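Local structure of sugar ABC transporter substrate-binding protein (Treponema pallidum subsp. pallidum, 5U2P) at residues Leu328-Glu340 with Leu344-Pro356. The protein probably binds a small solute, perhaps a sugar, in the periplasm as the ligand-binding component of an ABC transporter. Sequence-based numbering, arbitrary orientation.
Sequences LASAAYQNSFFEE and LPAFRNTTSAVIP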
ATOM      1  N   LEU A 328     -14.783   5.376  18.469  1.00 20.50           N
ATOM      2  CA  LEU A 328     -14.300   4.273  17.633  1.00 18.18           C
ATOM      3  C   LEU A 328     -12.775   4.271  17.535  1.00 23.48           C
ATOM      4  O   LEU A 328     -12.153   3.220  17.431  1.00 21.97           O
ATOM      5  CB  LEU A 328     -14.912   4.350  16.234  1.00 21.99           C
ATOM      6  CG  LEU A 328     -16.427   4.152  16.102  1.00 34.47           C
ATOM      7  CD1 LEU A 328     -16.864   4.075  14.639  1.00 30.36           C
ATOM      8  CD2 LEU A 328     -16.855   2.945  16.821  1.00 41.19           C
ATOM      9  N   ALA A 329     -12.171   5.451  17.596  1.00 20.71           N
ATOM     10  CA  ALA A 329     -10.723   5.574  17.487  1.00 20.08           C
ATOM     11  C   ALA A 329      -9.990   5.162  18.771  1.00 24.80           C
ATOM     12  O   ALA A 329      -8.775   4.936  18.744  1.00 28.25           O
ATOM     13  CB  ALA A 329     -10.365   7.017  17.125  1.00 20.24           C
ATOM     14  N   SER A 330     -10.723   5.076  19.867  1.00 21.84           N
ATOM     15  CA  SER A 330     -10.149   4.809  21.197  1.00 27.51           C
ATOM     16  C   SER A 330      -9.516   3.426  21.228  1.00 33.73           C
ATOM     17  O   SER A 330      -9.929   2.534  20.491  1.00 25.05           O
ATOM     18  CB  SER A 330     -11.214   4.937  22.297  1.00 26.37           C
ATOM     19  OG  SER A 330     -12.103   3.831  22.353  1.00 23.65           O
ATOM     20  N   ALA A 331      -8.509   3.248  22.076  1.00 29.06           N
ATOM     21  CA  ALA A 331      -7.761   1.990  22.109  1.00 36.34           C
ATOM     22  C   ALA A 331      -8.678   0.808  22.439  1.00 31.27           C
ATOM     23  O   ALA A 331      -8.514  -0.287  21.892  1.00 28.60           O
ATOM     24  CB  ALA A 331      -6.629   2.083  23.115  1.00 36.83           C
ATOM     25  N   ALA A 332      -9.650   1.048  23.318  1.00 32.37           N
ATOM     26  CA  ALA A 332     -10.600   0.013  23.724  1.00 33.22           C
ATOM     27  C   ALA A 332     -11.388  -0.526  22.539  1.00 36.02           C
ATOM     28  O   ALA A 332     -11.590  -1.737  22.403  1.00 29.68           O
ATOM     29  CB  ALA A 332     -11.558   0.556  24.783  1.00 38.45           C
ATOM     30  N   TYR A 333     -11.838   0.379  21.678  1.00 31.33           N
ATOM     31  CA  TYR A 333     -12.610  -0.029  20.514  1.00 23.89           C
ATOM     32  C   TYR A 333     -11.732  -0.628  19.427  1.00 25.99           C
ATOM     33  O   TYR A 333     -12.115  -1.613  18.800  1.00 28.05           O
ATOM     34  CB  TYR A 333     -13.407   1.151  19.981  1.00 20.07           C
ATOM     35  CG  TYR A 333     -14.727   1.378  20.697  1.00 21.29           C
ATOM     36  CD1 TYR A 333     -14.773   1.727  22.040  1.00 23.08           C
ATOM     37  CD2 TYR A 333     -15.933   1.232  20.029  1.00 22.82           C
ATOM     38  CE1 TYR A 333     -15.969   1.919  22.678  1.00 27.71           C
ATOM     39  CE2 TYR A 333     -17.132   1.424  20.665  1.00 26.54           C
ATOM     40  CZ  TYR A 333     -17.144   1.772  21.989  1.00 34.26           C
ATOM     41  OH  TYR A 333     -18.341   1.984  22.627  1.00 29.70           O
ATOM     42  N   GLN A 334     -10.556  -0.041  19.202  1.00 25.15           N
ATOM     43  CA  GLN A 334      -9.618  -0.615  18.248  1.00 25.44           C
ATOM     44  C   GLN A 334      -9.218  -2.037  18.663  1.00 23.82           C
ATOM     45  O   GLN A 334      -9.108  -2.924  17.813  1.00 25.21           O
ATOM     46  CB  GLN A 334      -8.366   0.258  18.108  1.00 27.61           C
ATOM     47  CG  GLN A 334      -8.614   1.588  17.401  1.00 24.39           C
ATOM     48  CD  GLN A 334      -9.147   1.380  16.003  1.00 19.99           C
ATOM     49  OE1 GLN A 334      -8.511   0.722  15.179  1.00 20.88           O
ATOM     50  NE2 GLN A 334     -10.343   1.906  15.739  1.00 25.44           N
ATOM     51  N   ASN A 335      -9.009  -2.245  19.958  1.00 27.21           N
ATOM     52  CA  ASN A 335      -8.600  -3.567  20.437  1.00 30.88           C
ATOM     53  C   ASN A 335      -9.697  -4.607  20.209  1.00 29.58           C
ATOM     54  O   ASN A 335      -9.431  -5.702  19.723  1.00 34.92           O
ATOM     55  CB  ASN A 335      -8.210  -3.500  21.909  1.00 35.50           C
ATOM     56  CG  ASN A 335      -6.816  -2.935  22.112  1.00 51.54           C
ATOM     57  OD1 ASN A 335      -5.924  -3.143  21.286  1.00 52.97           O
ATOM     58  ND2 ASN A 335      -6.619  -2.218  23.211  1.00 44.66           N
ATOM     59  N   SER A 336     -10.931  -4.236  20.512  1.00 26.69           N
ATOM     60  CA  SER A 336     -12.080  -5.085  20.242  1.00 39.07           C
ATOM     61  C   SER A 336     -12.236  -5.354  18.751  1.00 39.50           C
ATOM     62  O   SER A 336     -12.400  -6.496  18.319  1.00 31.84           O
ATOM     63  CB  SER A 336     -13.340  -4.433  20.809  1.00 46.82           C
ATOM     64  OG  SER A 336     -14.493  -5.188  20.503  1.00 67.30           O
ATOM     65  N   PHE A 337     -12.147  -4.301  17.952  1.00 30.21           N
ATOM     66  CA  PHE A 337     -12.297  -4.415  16.513  1.00 24.34           C
ATOM     67  C   PHE A 337     -11.301  -5.386  15.882  1.00 26.05           C
ATOM     68  O   PHE A 337     -11.659  -6.172  15.001  1.00 30.23           O
ATOM     69  CB  PHE A 337     -12.160  -3.002  15.911  1.00 25.91           C
ATOM     70  CG  PHE A 337     -12.385  -2.924  14.425  1.00 26.74           C
ATOM     71  CD1 PHE A 337     -13.519  -3.456  13.847  1.00 27.91           C
ATOM     72  CD2 PHE A 337     -11.474  -2.259  13.613  1.00 27.56           C
ATOM     73  CE1 PHE A 337     -13.732  -3.359  12.488  1.00 28.77           C
ATOM     74  CE2 PHE A 337     -11.679  -2.162  12.241  1.00 24.94           C
ATOM     75  CZ  PHE A 337     -12.810  -2.710  11.680  1.00 32.05           C
ATOM     76  N   PHE A 338     -10.041  -5.319  16.305  1.00 25.95           N
ATOM     77  CA  PHE A 338      -9.000  -6.107  15.676  1.00 27.98           C
ATOM     78  C   PHE A 338      -8.886  -7.517  16.252  1.00 34.57           C
ATOM     79  O   PHE A 338      -7.978  -8.264  15.880  1.00 33.50           O
ATOM     80  CB  PHE A 338      -7.661  -5.378  15.764  1.00 22.31           C
ATOM     81  CG  PHE A 338      -7.433  -4.449  14.591  1.00 21.90           C
ATOM     82  CD1 PHE A 338      -7.868  -3.136  14.633  1.00 24.29           C
ATOM     83  CD2 PHE A 338      -6.876  -4.925  13.420  1.00 27.40           C
ATOM     84  CE1 PHE A 338      -7.701  -2.300  13.537  1.00 20.45           C
ATOM     85  CE2 PHE A 338      -6.710  -4.096  12.315  1.00 28.34           C
ATOM     86  CZ  PHE A 338      -7.124  -2.778  12.381  1.00 24.28           C
ATOM     87  N   GLU A 339      -9.815  -7.887  17.129  1.00 33.88           N
ATOM     88  CA  GLU A 339      -9.982  -9.301  17.475  1.00 30.91           C
ATOM     89  C   GLU A 339     -10.690 -10.023  16.322  1.00 48.69           C
ATOM     90  O   GLU A 339     -10.648 -11.246  16.227  1.00 44.97           O
ATOM     91  CB  GLU A 339     -10.759  -9.454  18.781  1.00 34.93           C
ATOM     92  CG  GLU A 339      -9.942  -9.049  19.999  1.00 46.85           C
ATOM     93  CD  GLU A 339     -10.730  -9.136  21.288  1.00 73.42           C
ATOM     94  OE1 GLU A 339     -11.895  -9.582  21.240  1.00 73.77           O
ATOM     95  OE2 GLU A 339     -10.185  -8.758  22.347  1.00 69.71           O
ATOM     96  N   GLU A 340     -11.312  -9.242  15.439  1.00 30.71           N
ATOM     97  CA  GLU A 340     -12.023  -9.755  14.273  1.00 35.35           C
ATOM     98  C   GLU A 340     -11.464  -9.233  12.953  1.00 39.73           C
ATOM     99  O   GLU A 340     -11.337  -9.964  11.978  1.00 30.93           O
ATOM    100  CB  GLU A 340     -13.499  -9.379  14.370  1.00 34.73           C
ATOM    101  CG  GLU A 340     -14.159  -9.832  15.652  1.00 66.90           C
ATOM    102  CD  GLU A 340     -15.660  -9.942  15.514  1.00 80.71           C
ATOM    103  OE1 GLU A 340     -16.367  -9.024  15.980  1.00 69.82           O
ATOM    104  OE2 GLU A 340     -16.130 -10.947  14.936  1.00 88.42           O
ATOM    105  N   LEU A 344      -3.272  -4.814   8.926  1.00 27.59           N
ATOM    106  CA  LEU A 344      -2.444  -3.986   9.774  1.00 24.08           C
ATOM    107  C   LEU A 344      -3.316  -2.983  10.536  1.00 31.08           C
ATOM    108  O   LEU A 344      -4.307  -2.480   9.998  1.00 27.63           O
ATOM    109  CB  LEU A 344      -1.373  -3.275   8.930  1.00 25.63           C
ATOM    110  CG  LEU A 344      -0.318  -4.214   8.315  1.00 25.57           C
ATOM    111  CD1 LEU A 344       0.531  -3.451   7.302  1.00 30.17           C
ATOM    112  CD2 LEU A 344       0.561  -4.830   9.385  1.00 30.79           C
ATOM    113  N   PRO A 345      -2.958  -2.691  11.796  1.00 25.07           N
ATOM    114  CA  PRO A 345      -3.764  -1.753  12.580  1.00 18.98           C
ATOM    115  C   PRO A 345      -3.744  -0.343  11.996  1.00 19.67           C
ATOM    116  O   PRO A 345      -2.830   0.026  11.247  1.00 25.06           O
ATOM    117  CB  PRO A 345      -3.097  -1.785  13.964  1.00 22.40           C
ATOM    118  CG  PRO A 345      -1.679  -2.141  13.683  1.00 28.44           C
ATOM    119  CD  PRO A 345      -1.748  -3.114  12.531  1.00 31.27           C
ATOM    120  N   ALA A 346      -4.745   0.446  12.354  1.00 21.94           N
ATOM    121  CA  ALA A 346      -4.819   1.843  11.913  1.00 22.94           C
ATOM    122  C   ALA A 346      -4.201   2.772  12.950  1.00 21.19           C
ATOM    123  O   ALA A 346      -3.660   3.834  12.620  1.00 26.32           O
ATOM    124  CB  ALA A 346      -6.258   2.237  11.661  1.00 25.34           C
ATOM    125  N   PHE A 347      -4.295   2.352  14.208  1.00 21.73           N
ATOM    126  CA  PHE A 347      -3.847   3.144  15.343  1.00 25.00           C
ATOM    127  C   PHE A 347      -2.700   2.501  16.132  1.00 25.30           C
ATOM    128  O   PHE A 347      -2.528   1.278  16.167  1.00 26.71           O
ATOM    129  CB  PHE A 347      -5.027   3.413  16.293  1.00 22.60           C
ATOM    130  CG  PHE A 347      -6.069   4.346  15.726  1.00 22.51           C
ATOM    131  CD1 PHE A 347      -6.012   5.708  15.977  1.00 26.58           C
ATOM    132  CD2 PHE A 347      -7.102   3.856  14.942  1.00 24.84           C
ATOM    133  CE1 PHE A 347      -6.963   6.562  15.453  1.00 24.09           C
ATOM    134  CE2 PHE A 347      -8.055   4.700  14.417  1.00 23.40           C
ATOM    135  CZ  PHE A 347      -7.986   6.063  14.672  1.00 22.60           C
ATOM    136  N   ARG A 348      -1.916   3.379  16.745  1.00 28.56           N
ATOM    137  CA  ARG A 348      -0.907   3.027  17.743  1.00 37.94           C
ATOM    138  C   ARG A 348      -1.470   2.172  18.883  1.00 26.54           C
ATOM    139  O   ARG A 348      -2.574   2.421  19.365  1.00 31.01           O
ATOM    140  CB  ARG A 348      -0.334   4.317  18.334  1.00 41.54           C
ATOM    141  CG  ARG A 348       1.154   4.362  18.530  1.00 63.60           C
ATOM    142  CD  ARG A 348       1.586   5.794  18.862  1.00 61.41           C
ATOM    143  NE  ARG A 348       1.237   6.732  17.794  1.00 65.14           N
ATOM    144  CZ  ARG A 348       1.863   6.785  16.624  1.00 51.20           C
ATOM    145  NH1 ARG A 348       2.863   5.950  16.382  1.00 36.82           N
ATOM    146  NH2 ARG A 348       1.497   7.667  15.701  1.00 42.61           N
ATOM    147  N   ASN A 349      -0.691   1.181  19.329  1.00 34.17           N
ATOM    148  CA  ASN A 349      -1.004   0.420  20.544  1.00 44.96           C
ATOM    149  C   ASN A 349      -2.301  -0.381  20.454  1.00 36.84           C
ATOM    150  O   ASN A 349      -3.068  -0.443  21.412  1.00 34.14           O
ATOM    151  CB  ASN A 349      -1.077   1.361  21.749  1.00 38.72           C
ATOM    152  CG  ASN A 349       0.186   2.189  21.919  1.00 60.79           C
ATOM    153  OD1 ASN A 349       1.298   1.693  21.714  1.00 54.42           O
ATOM    154  ND2 ASN A 349       0.022   3.459  22.288  1.00 58.93           N
ATOM    155  N   THR A 350      -2.532  -0.992  19.298  1.00 26.89           N
ATOM    156  CA  THR A 350      -3.631  -1.928  19.117  1.00 30.38           C
ATOM    157  C   THR A 350      -3.138  -3.335  19.451  1.00 28.42           C
ATOM    158  O   THR A 350      -2.607  -4.042  18.591  1.00 32.85           O
ATOM    159  CB  THR A 350      -4.164  -1.883  17.684  1.00 24.07           C
ATOM    160  OG1 THR A 350      -4.613  -0.547  17.395  1.00 27.27           O
ATOM    161  CG2 THR A 350      -5.320  -2.831  17.501  1.00 26.54           C
ATOM    162  N   THR A 351      -3.314  -3.717  20.713  1.00 30.79           N
ATOM    163  CA  THR A 351      -2.750  -4.962  21.235  1.00 39.61           C
ATOM    164  C   THR A 351      -3.220  -6.210  20.488  1.00 41.47           C
ATOM    165  O   THR A 351      -2.451  -7.146  20.294  1.00 43.86           O
ATOM    166  CB  THR A 351      -3.096  -5.126  22.732  1.00 38.40           C
ATOM    167  OG1 THR A 351      -4.507  -5.348  22.891  1.00 62.23           O
ATOM    168  CG2 THR A 351      -2.698  -3.890  23.509  1.00 36.50           C
ATOM    169  N   SER A 352      -4.484  -6.223  20.074  1.00 36.17           N
ATOM    170  CA  SER A 352      -5.072  -7.387  19.419  1.00 31.61           C
ATOM    171  C   SER A 352      -4.659  -7.546  17.967  1.00 41.53           C
ATOM    172  O   SER A 352      -4.896  -8.599  17.368  1.00 42.41           O
ATOM    173  CB  SER A 352      -6.592  -7.309  19.505  1.00 50.85           C
ATOM    174  OG  SER A 352      -7.051  -6.110  18.904  1.00 36.27           O
ATOM    175  N   ALA A 353      -4.053  -6.508  17.389  1.00 34.34           N
ATOM    176  CA  ALA A 353      -3.552  -6.602  16.030  1.00 33.23           C
ATOM    177  C   ALA A 353      -2.197  -7.292  16.074  1.00 40.37           C
ATOM    178  O   ALA A 353      -1.292  -6.870  16.789  1.00 58.43           O
ATOM    179  CB  ALA A 353      -3.445  -5.217  15.373  1.00 31.10           C
ATOM    180  N   VAL A 354      -2.077  -8.372  15.319  1.00 45.40           N
ATOM    181  CA  VAL A 354      -0.842  -9.132  15.262  1.00 40.98           C
ATOM    182  C   VAL A 354       0.084  -8.591  14.174  1.00 37.01           C
ATOM    183  O   VAL A 354      -0.299  -8.532  13.007  1.00 49.35           O
ATOM    184  CB  VAL A 354      -1.132 -10.616  14.992  1.00 46.12           C
ATOM    185  CG1 VAL A 354       0.160 -11.430  14.999  1.00 57.11           C
ATOM    186  CG2 VAL A 354      -2.120 -11.153  16.016  1.00 54.08           C
ATOM    187  N   ILE A 355       1.300  -8.206  14.553  1.00 43.08           N
ATOM    188  CA  ILE A 355       2.329  -7.795  13.584  1.00 38.13           C
ATOM    189  C   ILE A 355       3.285  -8.965  13.285  1.00 39.23           C
ATOM    190  O   ILE A 355       3.965  -9.445  14.192  1.00 40.08           O
ATOM    191  CB  ILE A 355       3.176  -6.612  14.110  1.00 38.66           C
ATOM    192  CG1 ILE A 355       2.287  -5.514  14.709  1.00 41.97           C
ATOM    193  CG2 ILE A 355       4.082  -6.058  13.008  1.00 45.84           C
ATOM    194  CD1 ILE A 355       1.324  -4.887  13.719  1.00 46.76           C
ATOM    195  N   PRO A 356       3.365  -9.407  12.012  1.00 69.34           N
ATOM    196  CA  PRO A 356       4.306 -10.479  11.645  1.00 56.08           C
ATOM    197  C   PRO A 356       5.739 -10.185  12.087  1.00 72.17           C
ATOM    198  O   PRO A 356       6.216  -9.067  11.874  1.00 48.92           O
ATOM    199  CB  PRO A 356       4.209 -10.523  10.121  1.00 62.18           C
ATOM    200  CG  PRO A 356       2.841 -10.023   9.820  1.00 60.77           C
ATOM    201  CD  PRO A 356       2.542  -8.986  10.865  1.00 60.09           C
TER
HETATM  202  O   HOH W   1      -5.961   0.176  15.027  1.00 22.94           O
HETATM  203  O   HOH W   2      -3.973  -0.520  23.972  1.00 50.58           O
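S352 turns OG between its backbone N and carbonyl carbon (chi1 58°), and this sets the hydroxyl against the backbone O of N335. The hydrogen bond from S352 OG to N335 O is short, 2.5 Å, and lies in the carbonyl plane, on a lone pair. The same OG packs on F338 CB at 3.3 Å. N335 carries its CG beside the backbone N (chi1 -79°), and OD1 thereby reaches the backbone N of T351. There T351 N comes within 2.7 Å of N335 OD1, a weak bond because the N-H points well off the acceptor. T351 OG1 adds a second weak bond to this OD1. On the other branch of the amide, N335 ND2 donates to a water that itself donates to N349 O. T350 to A353 form a type I beta turn, laid against the C-terminal part of helix 331-337.

The fold is that of a two-lobed solute-binding protein. Here the chain leaves helix 331-337 in the lobe with the N-terminus, doubles back along it, and then runs to helix 360-367 in the other lobe.

F338, the first residue past helix 331-337 to leave helical phi/psi, sets its ring against the returning loop. P345 CB covers one face, and F338 CZ meets P345 CA at 3.5 Å. T350 CG2 and A353 CB approach the ring obliquely. Further back, the bent side chain of Q334 crosses F347 at about a right angle, with amide and ring planes 53° apart. Q334 CD sits 3.4 Å from F347 CD2. Q334 NE2 is held by L328 O, and Q334 OE1 accepts from a water that also bonds F347 N and T350 OG1. A329 O stands over the centre of one face of the F347 ring, 3.9 Å above its plane.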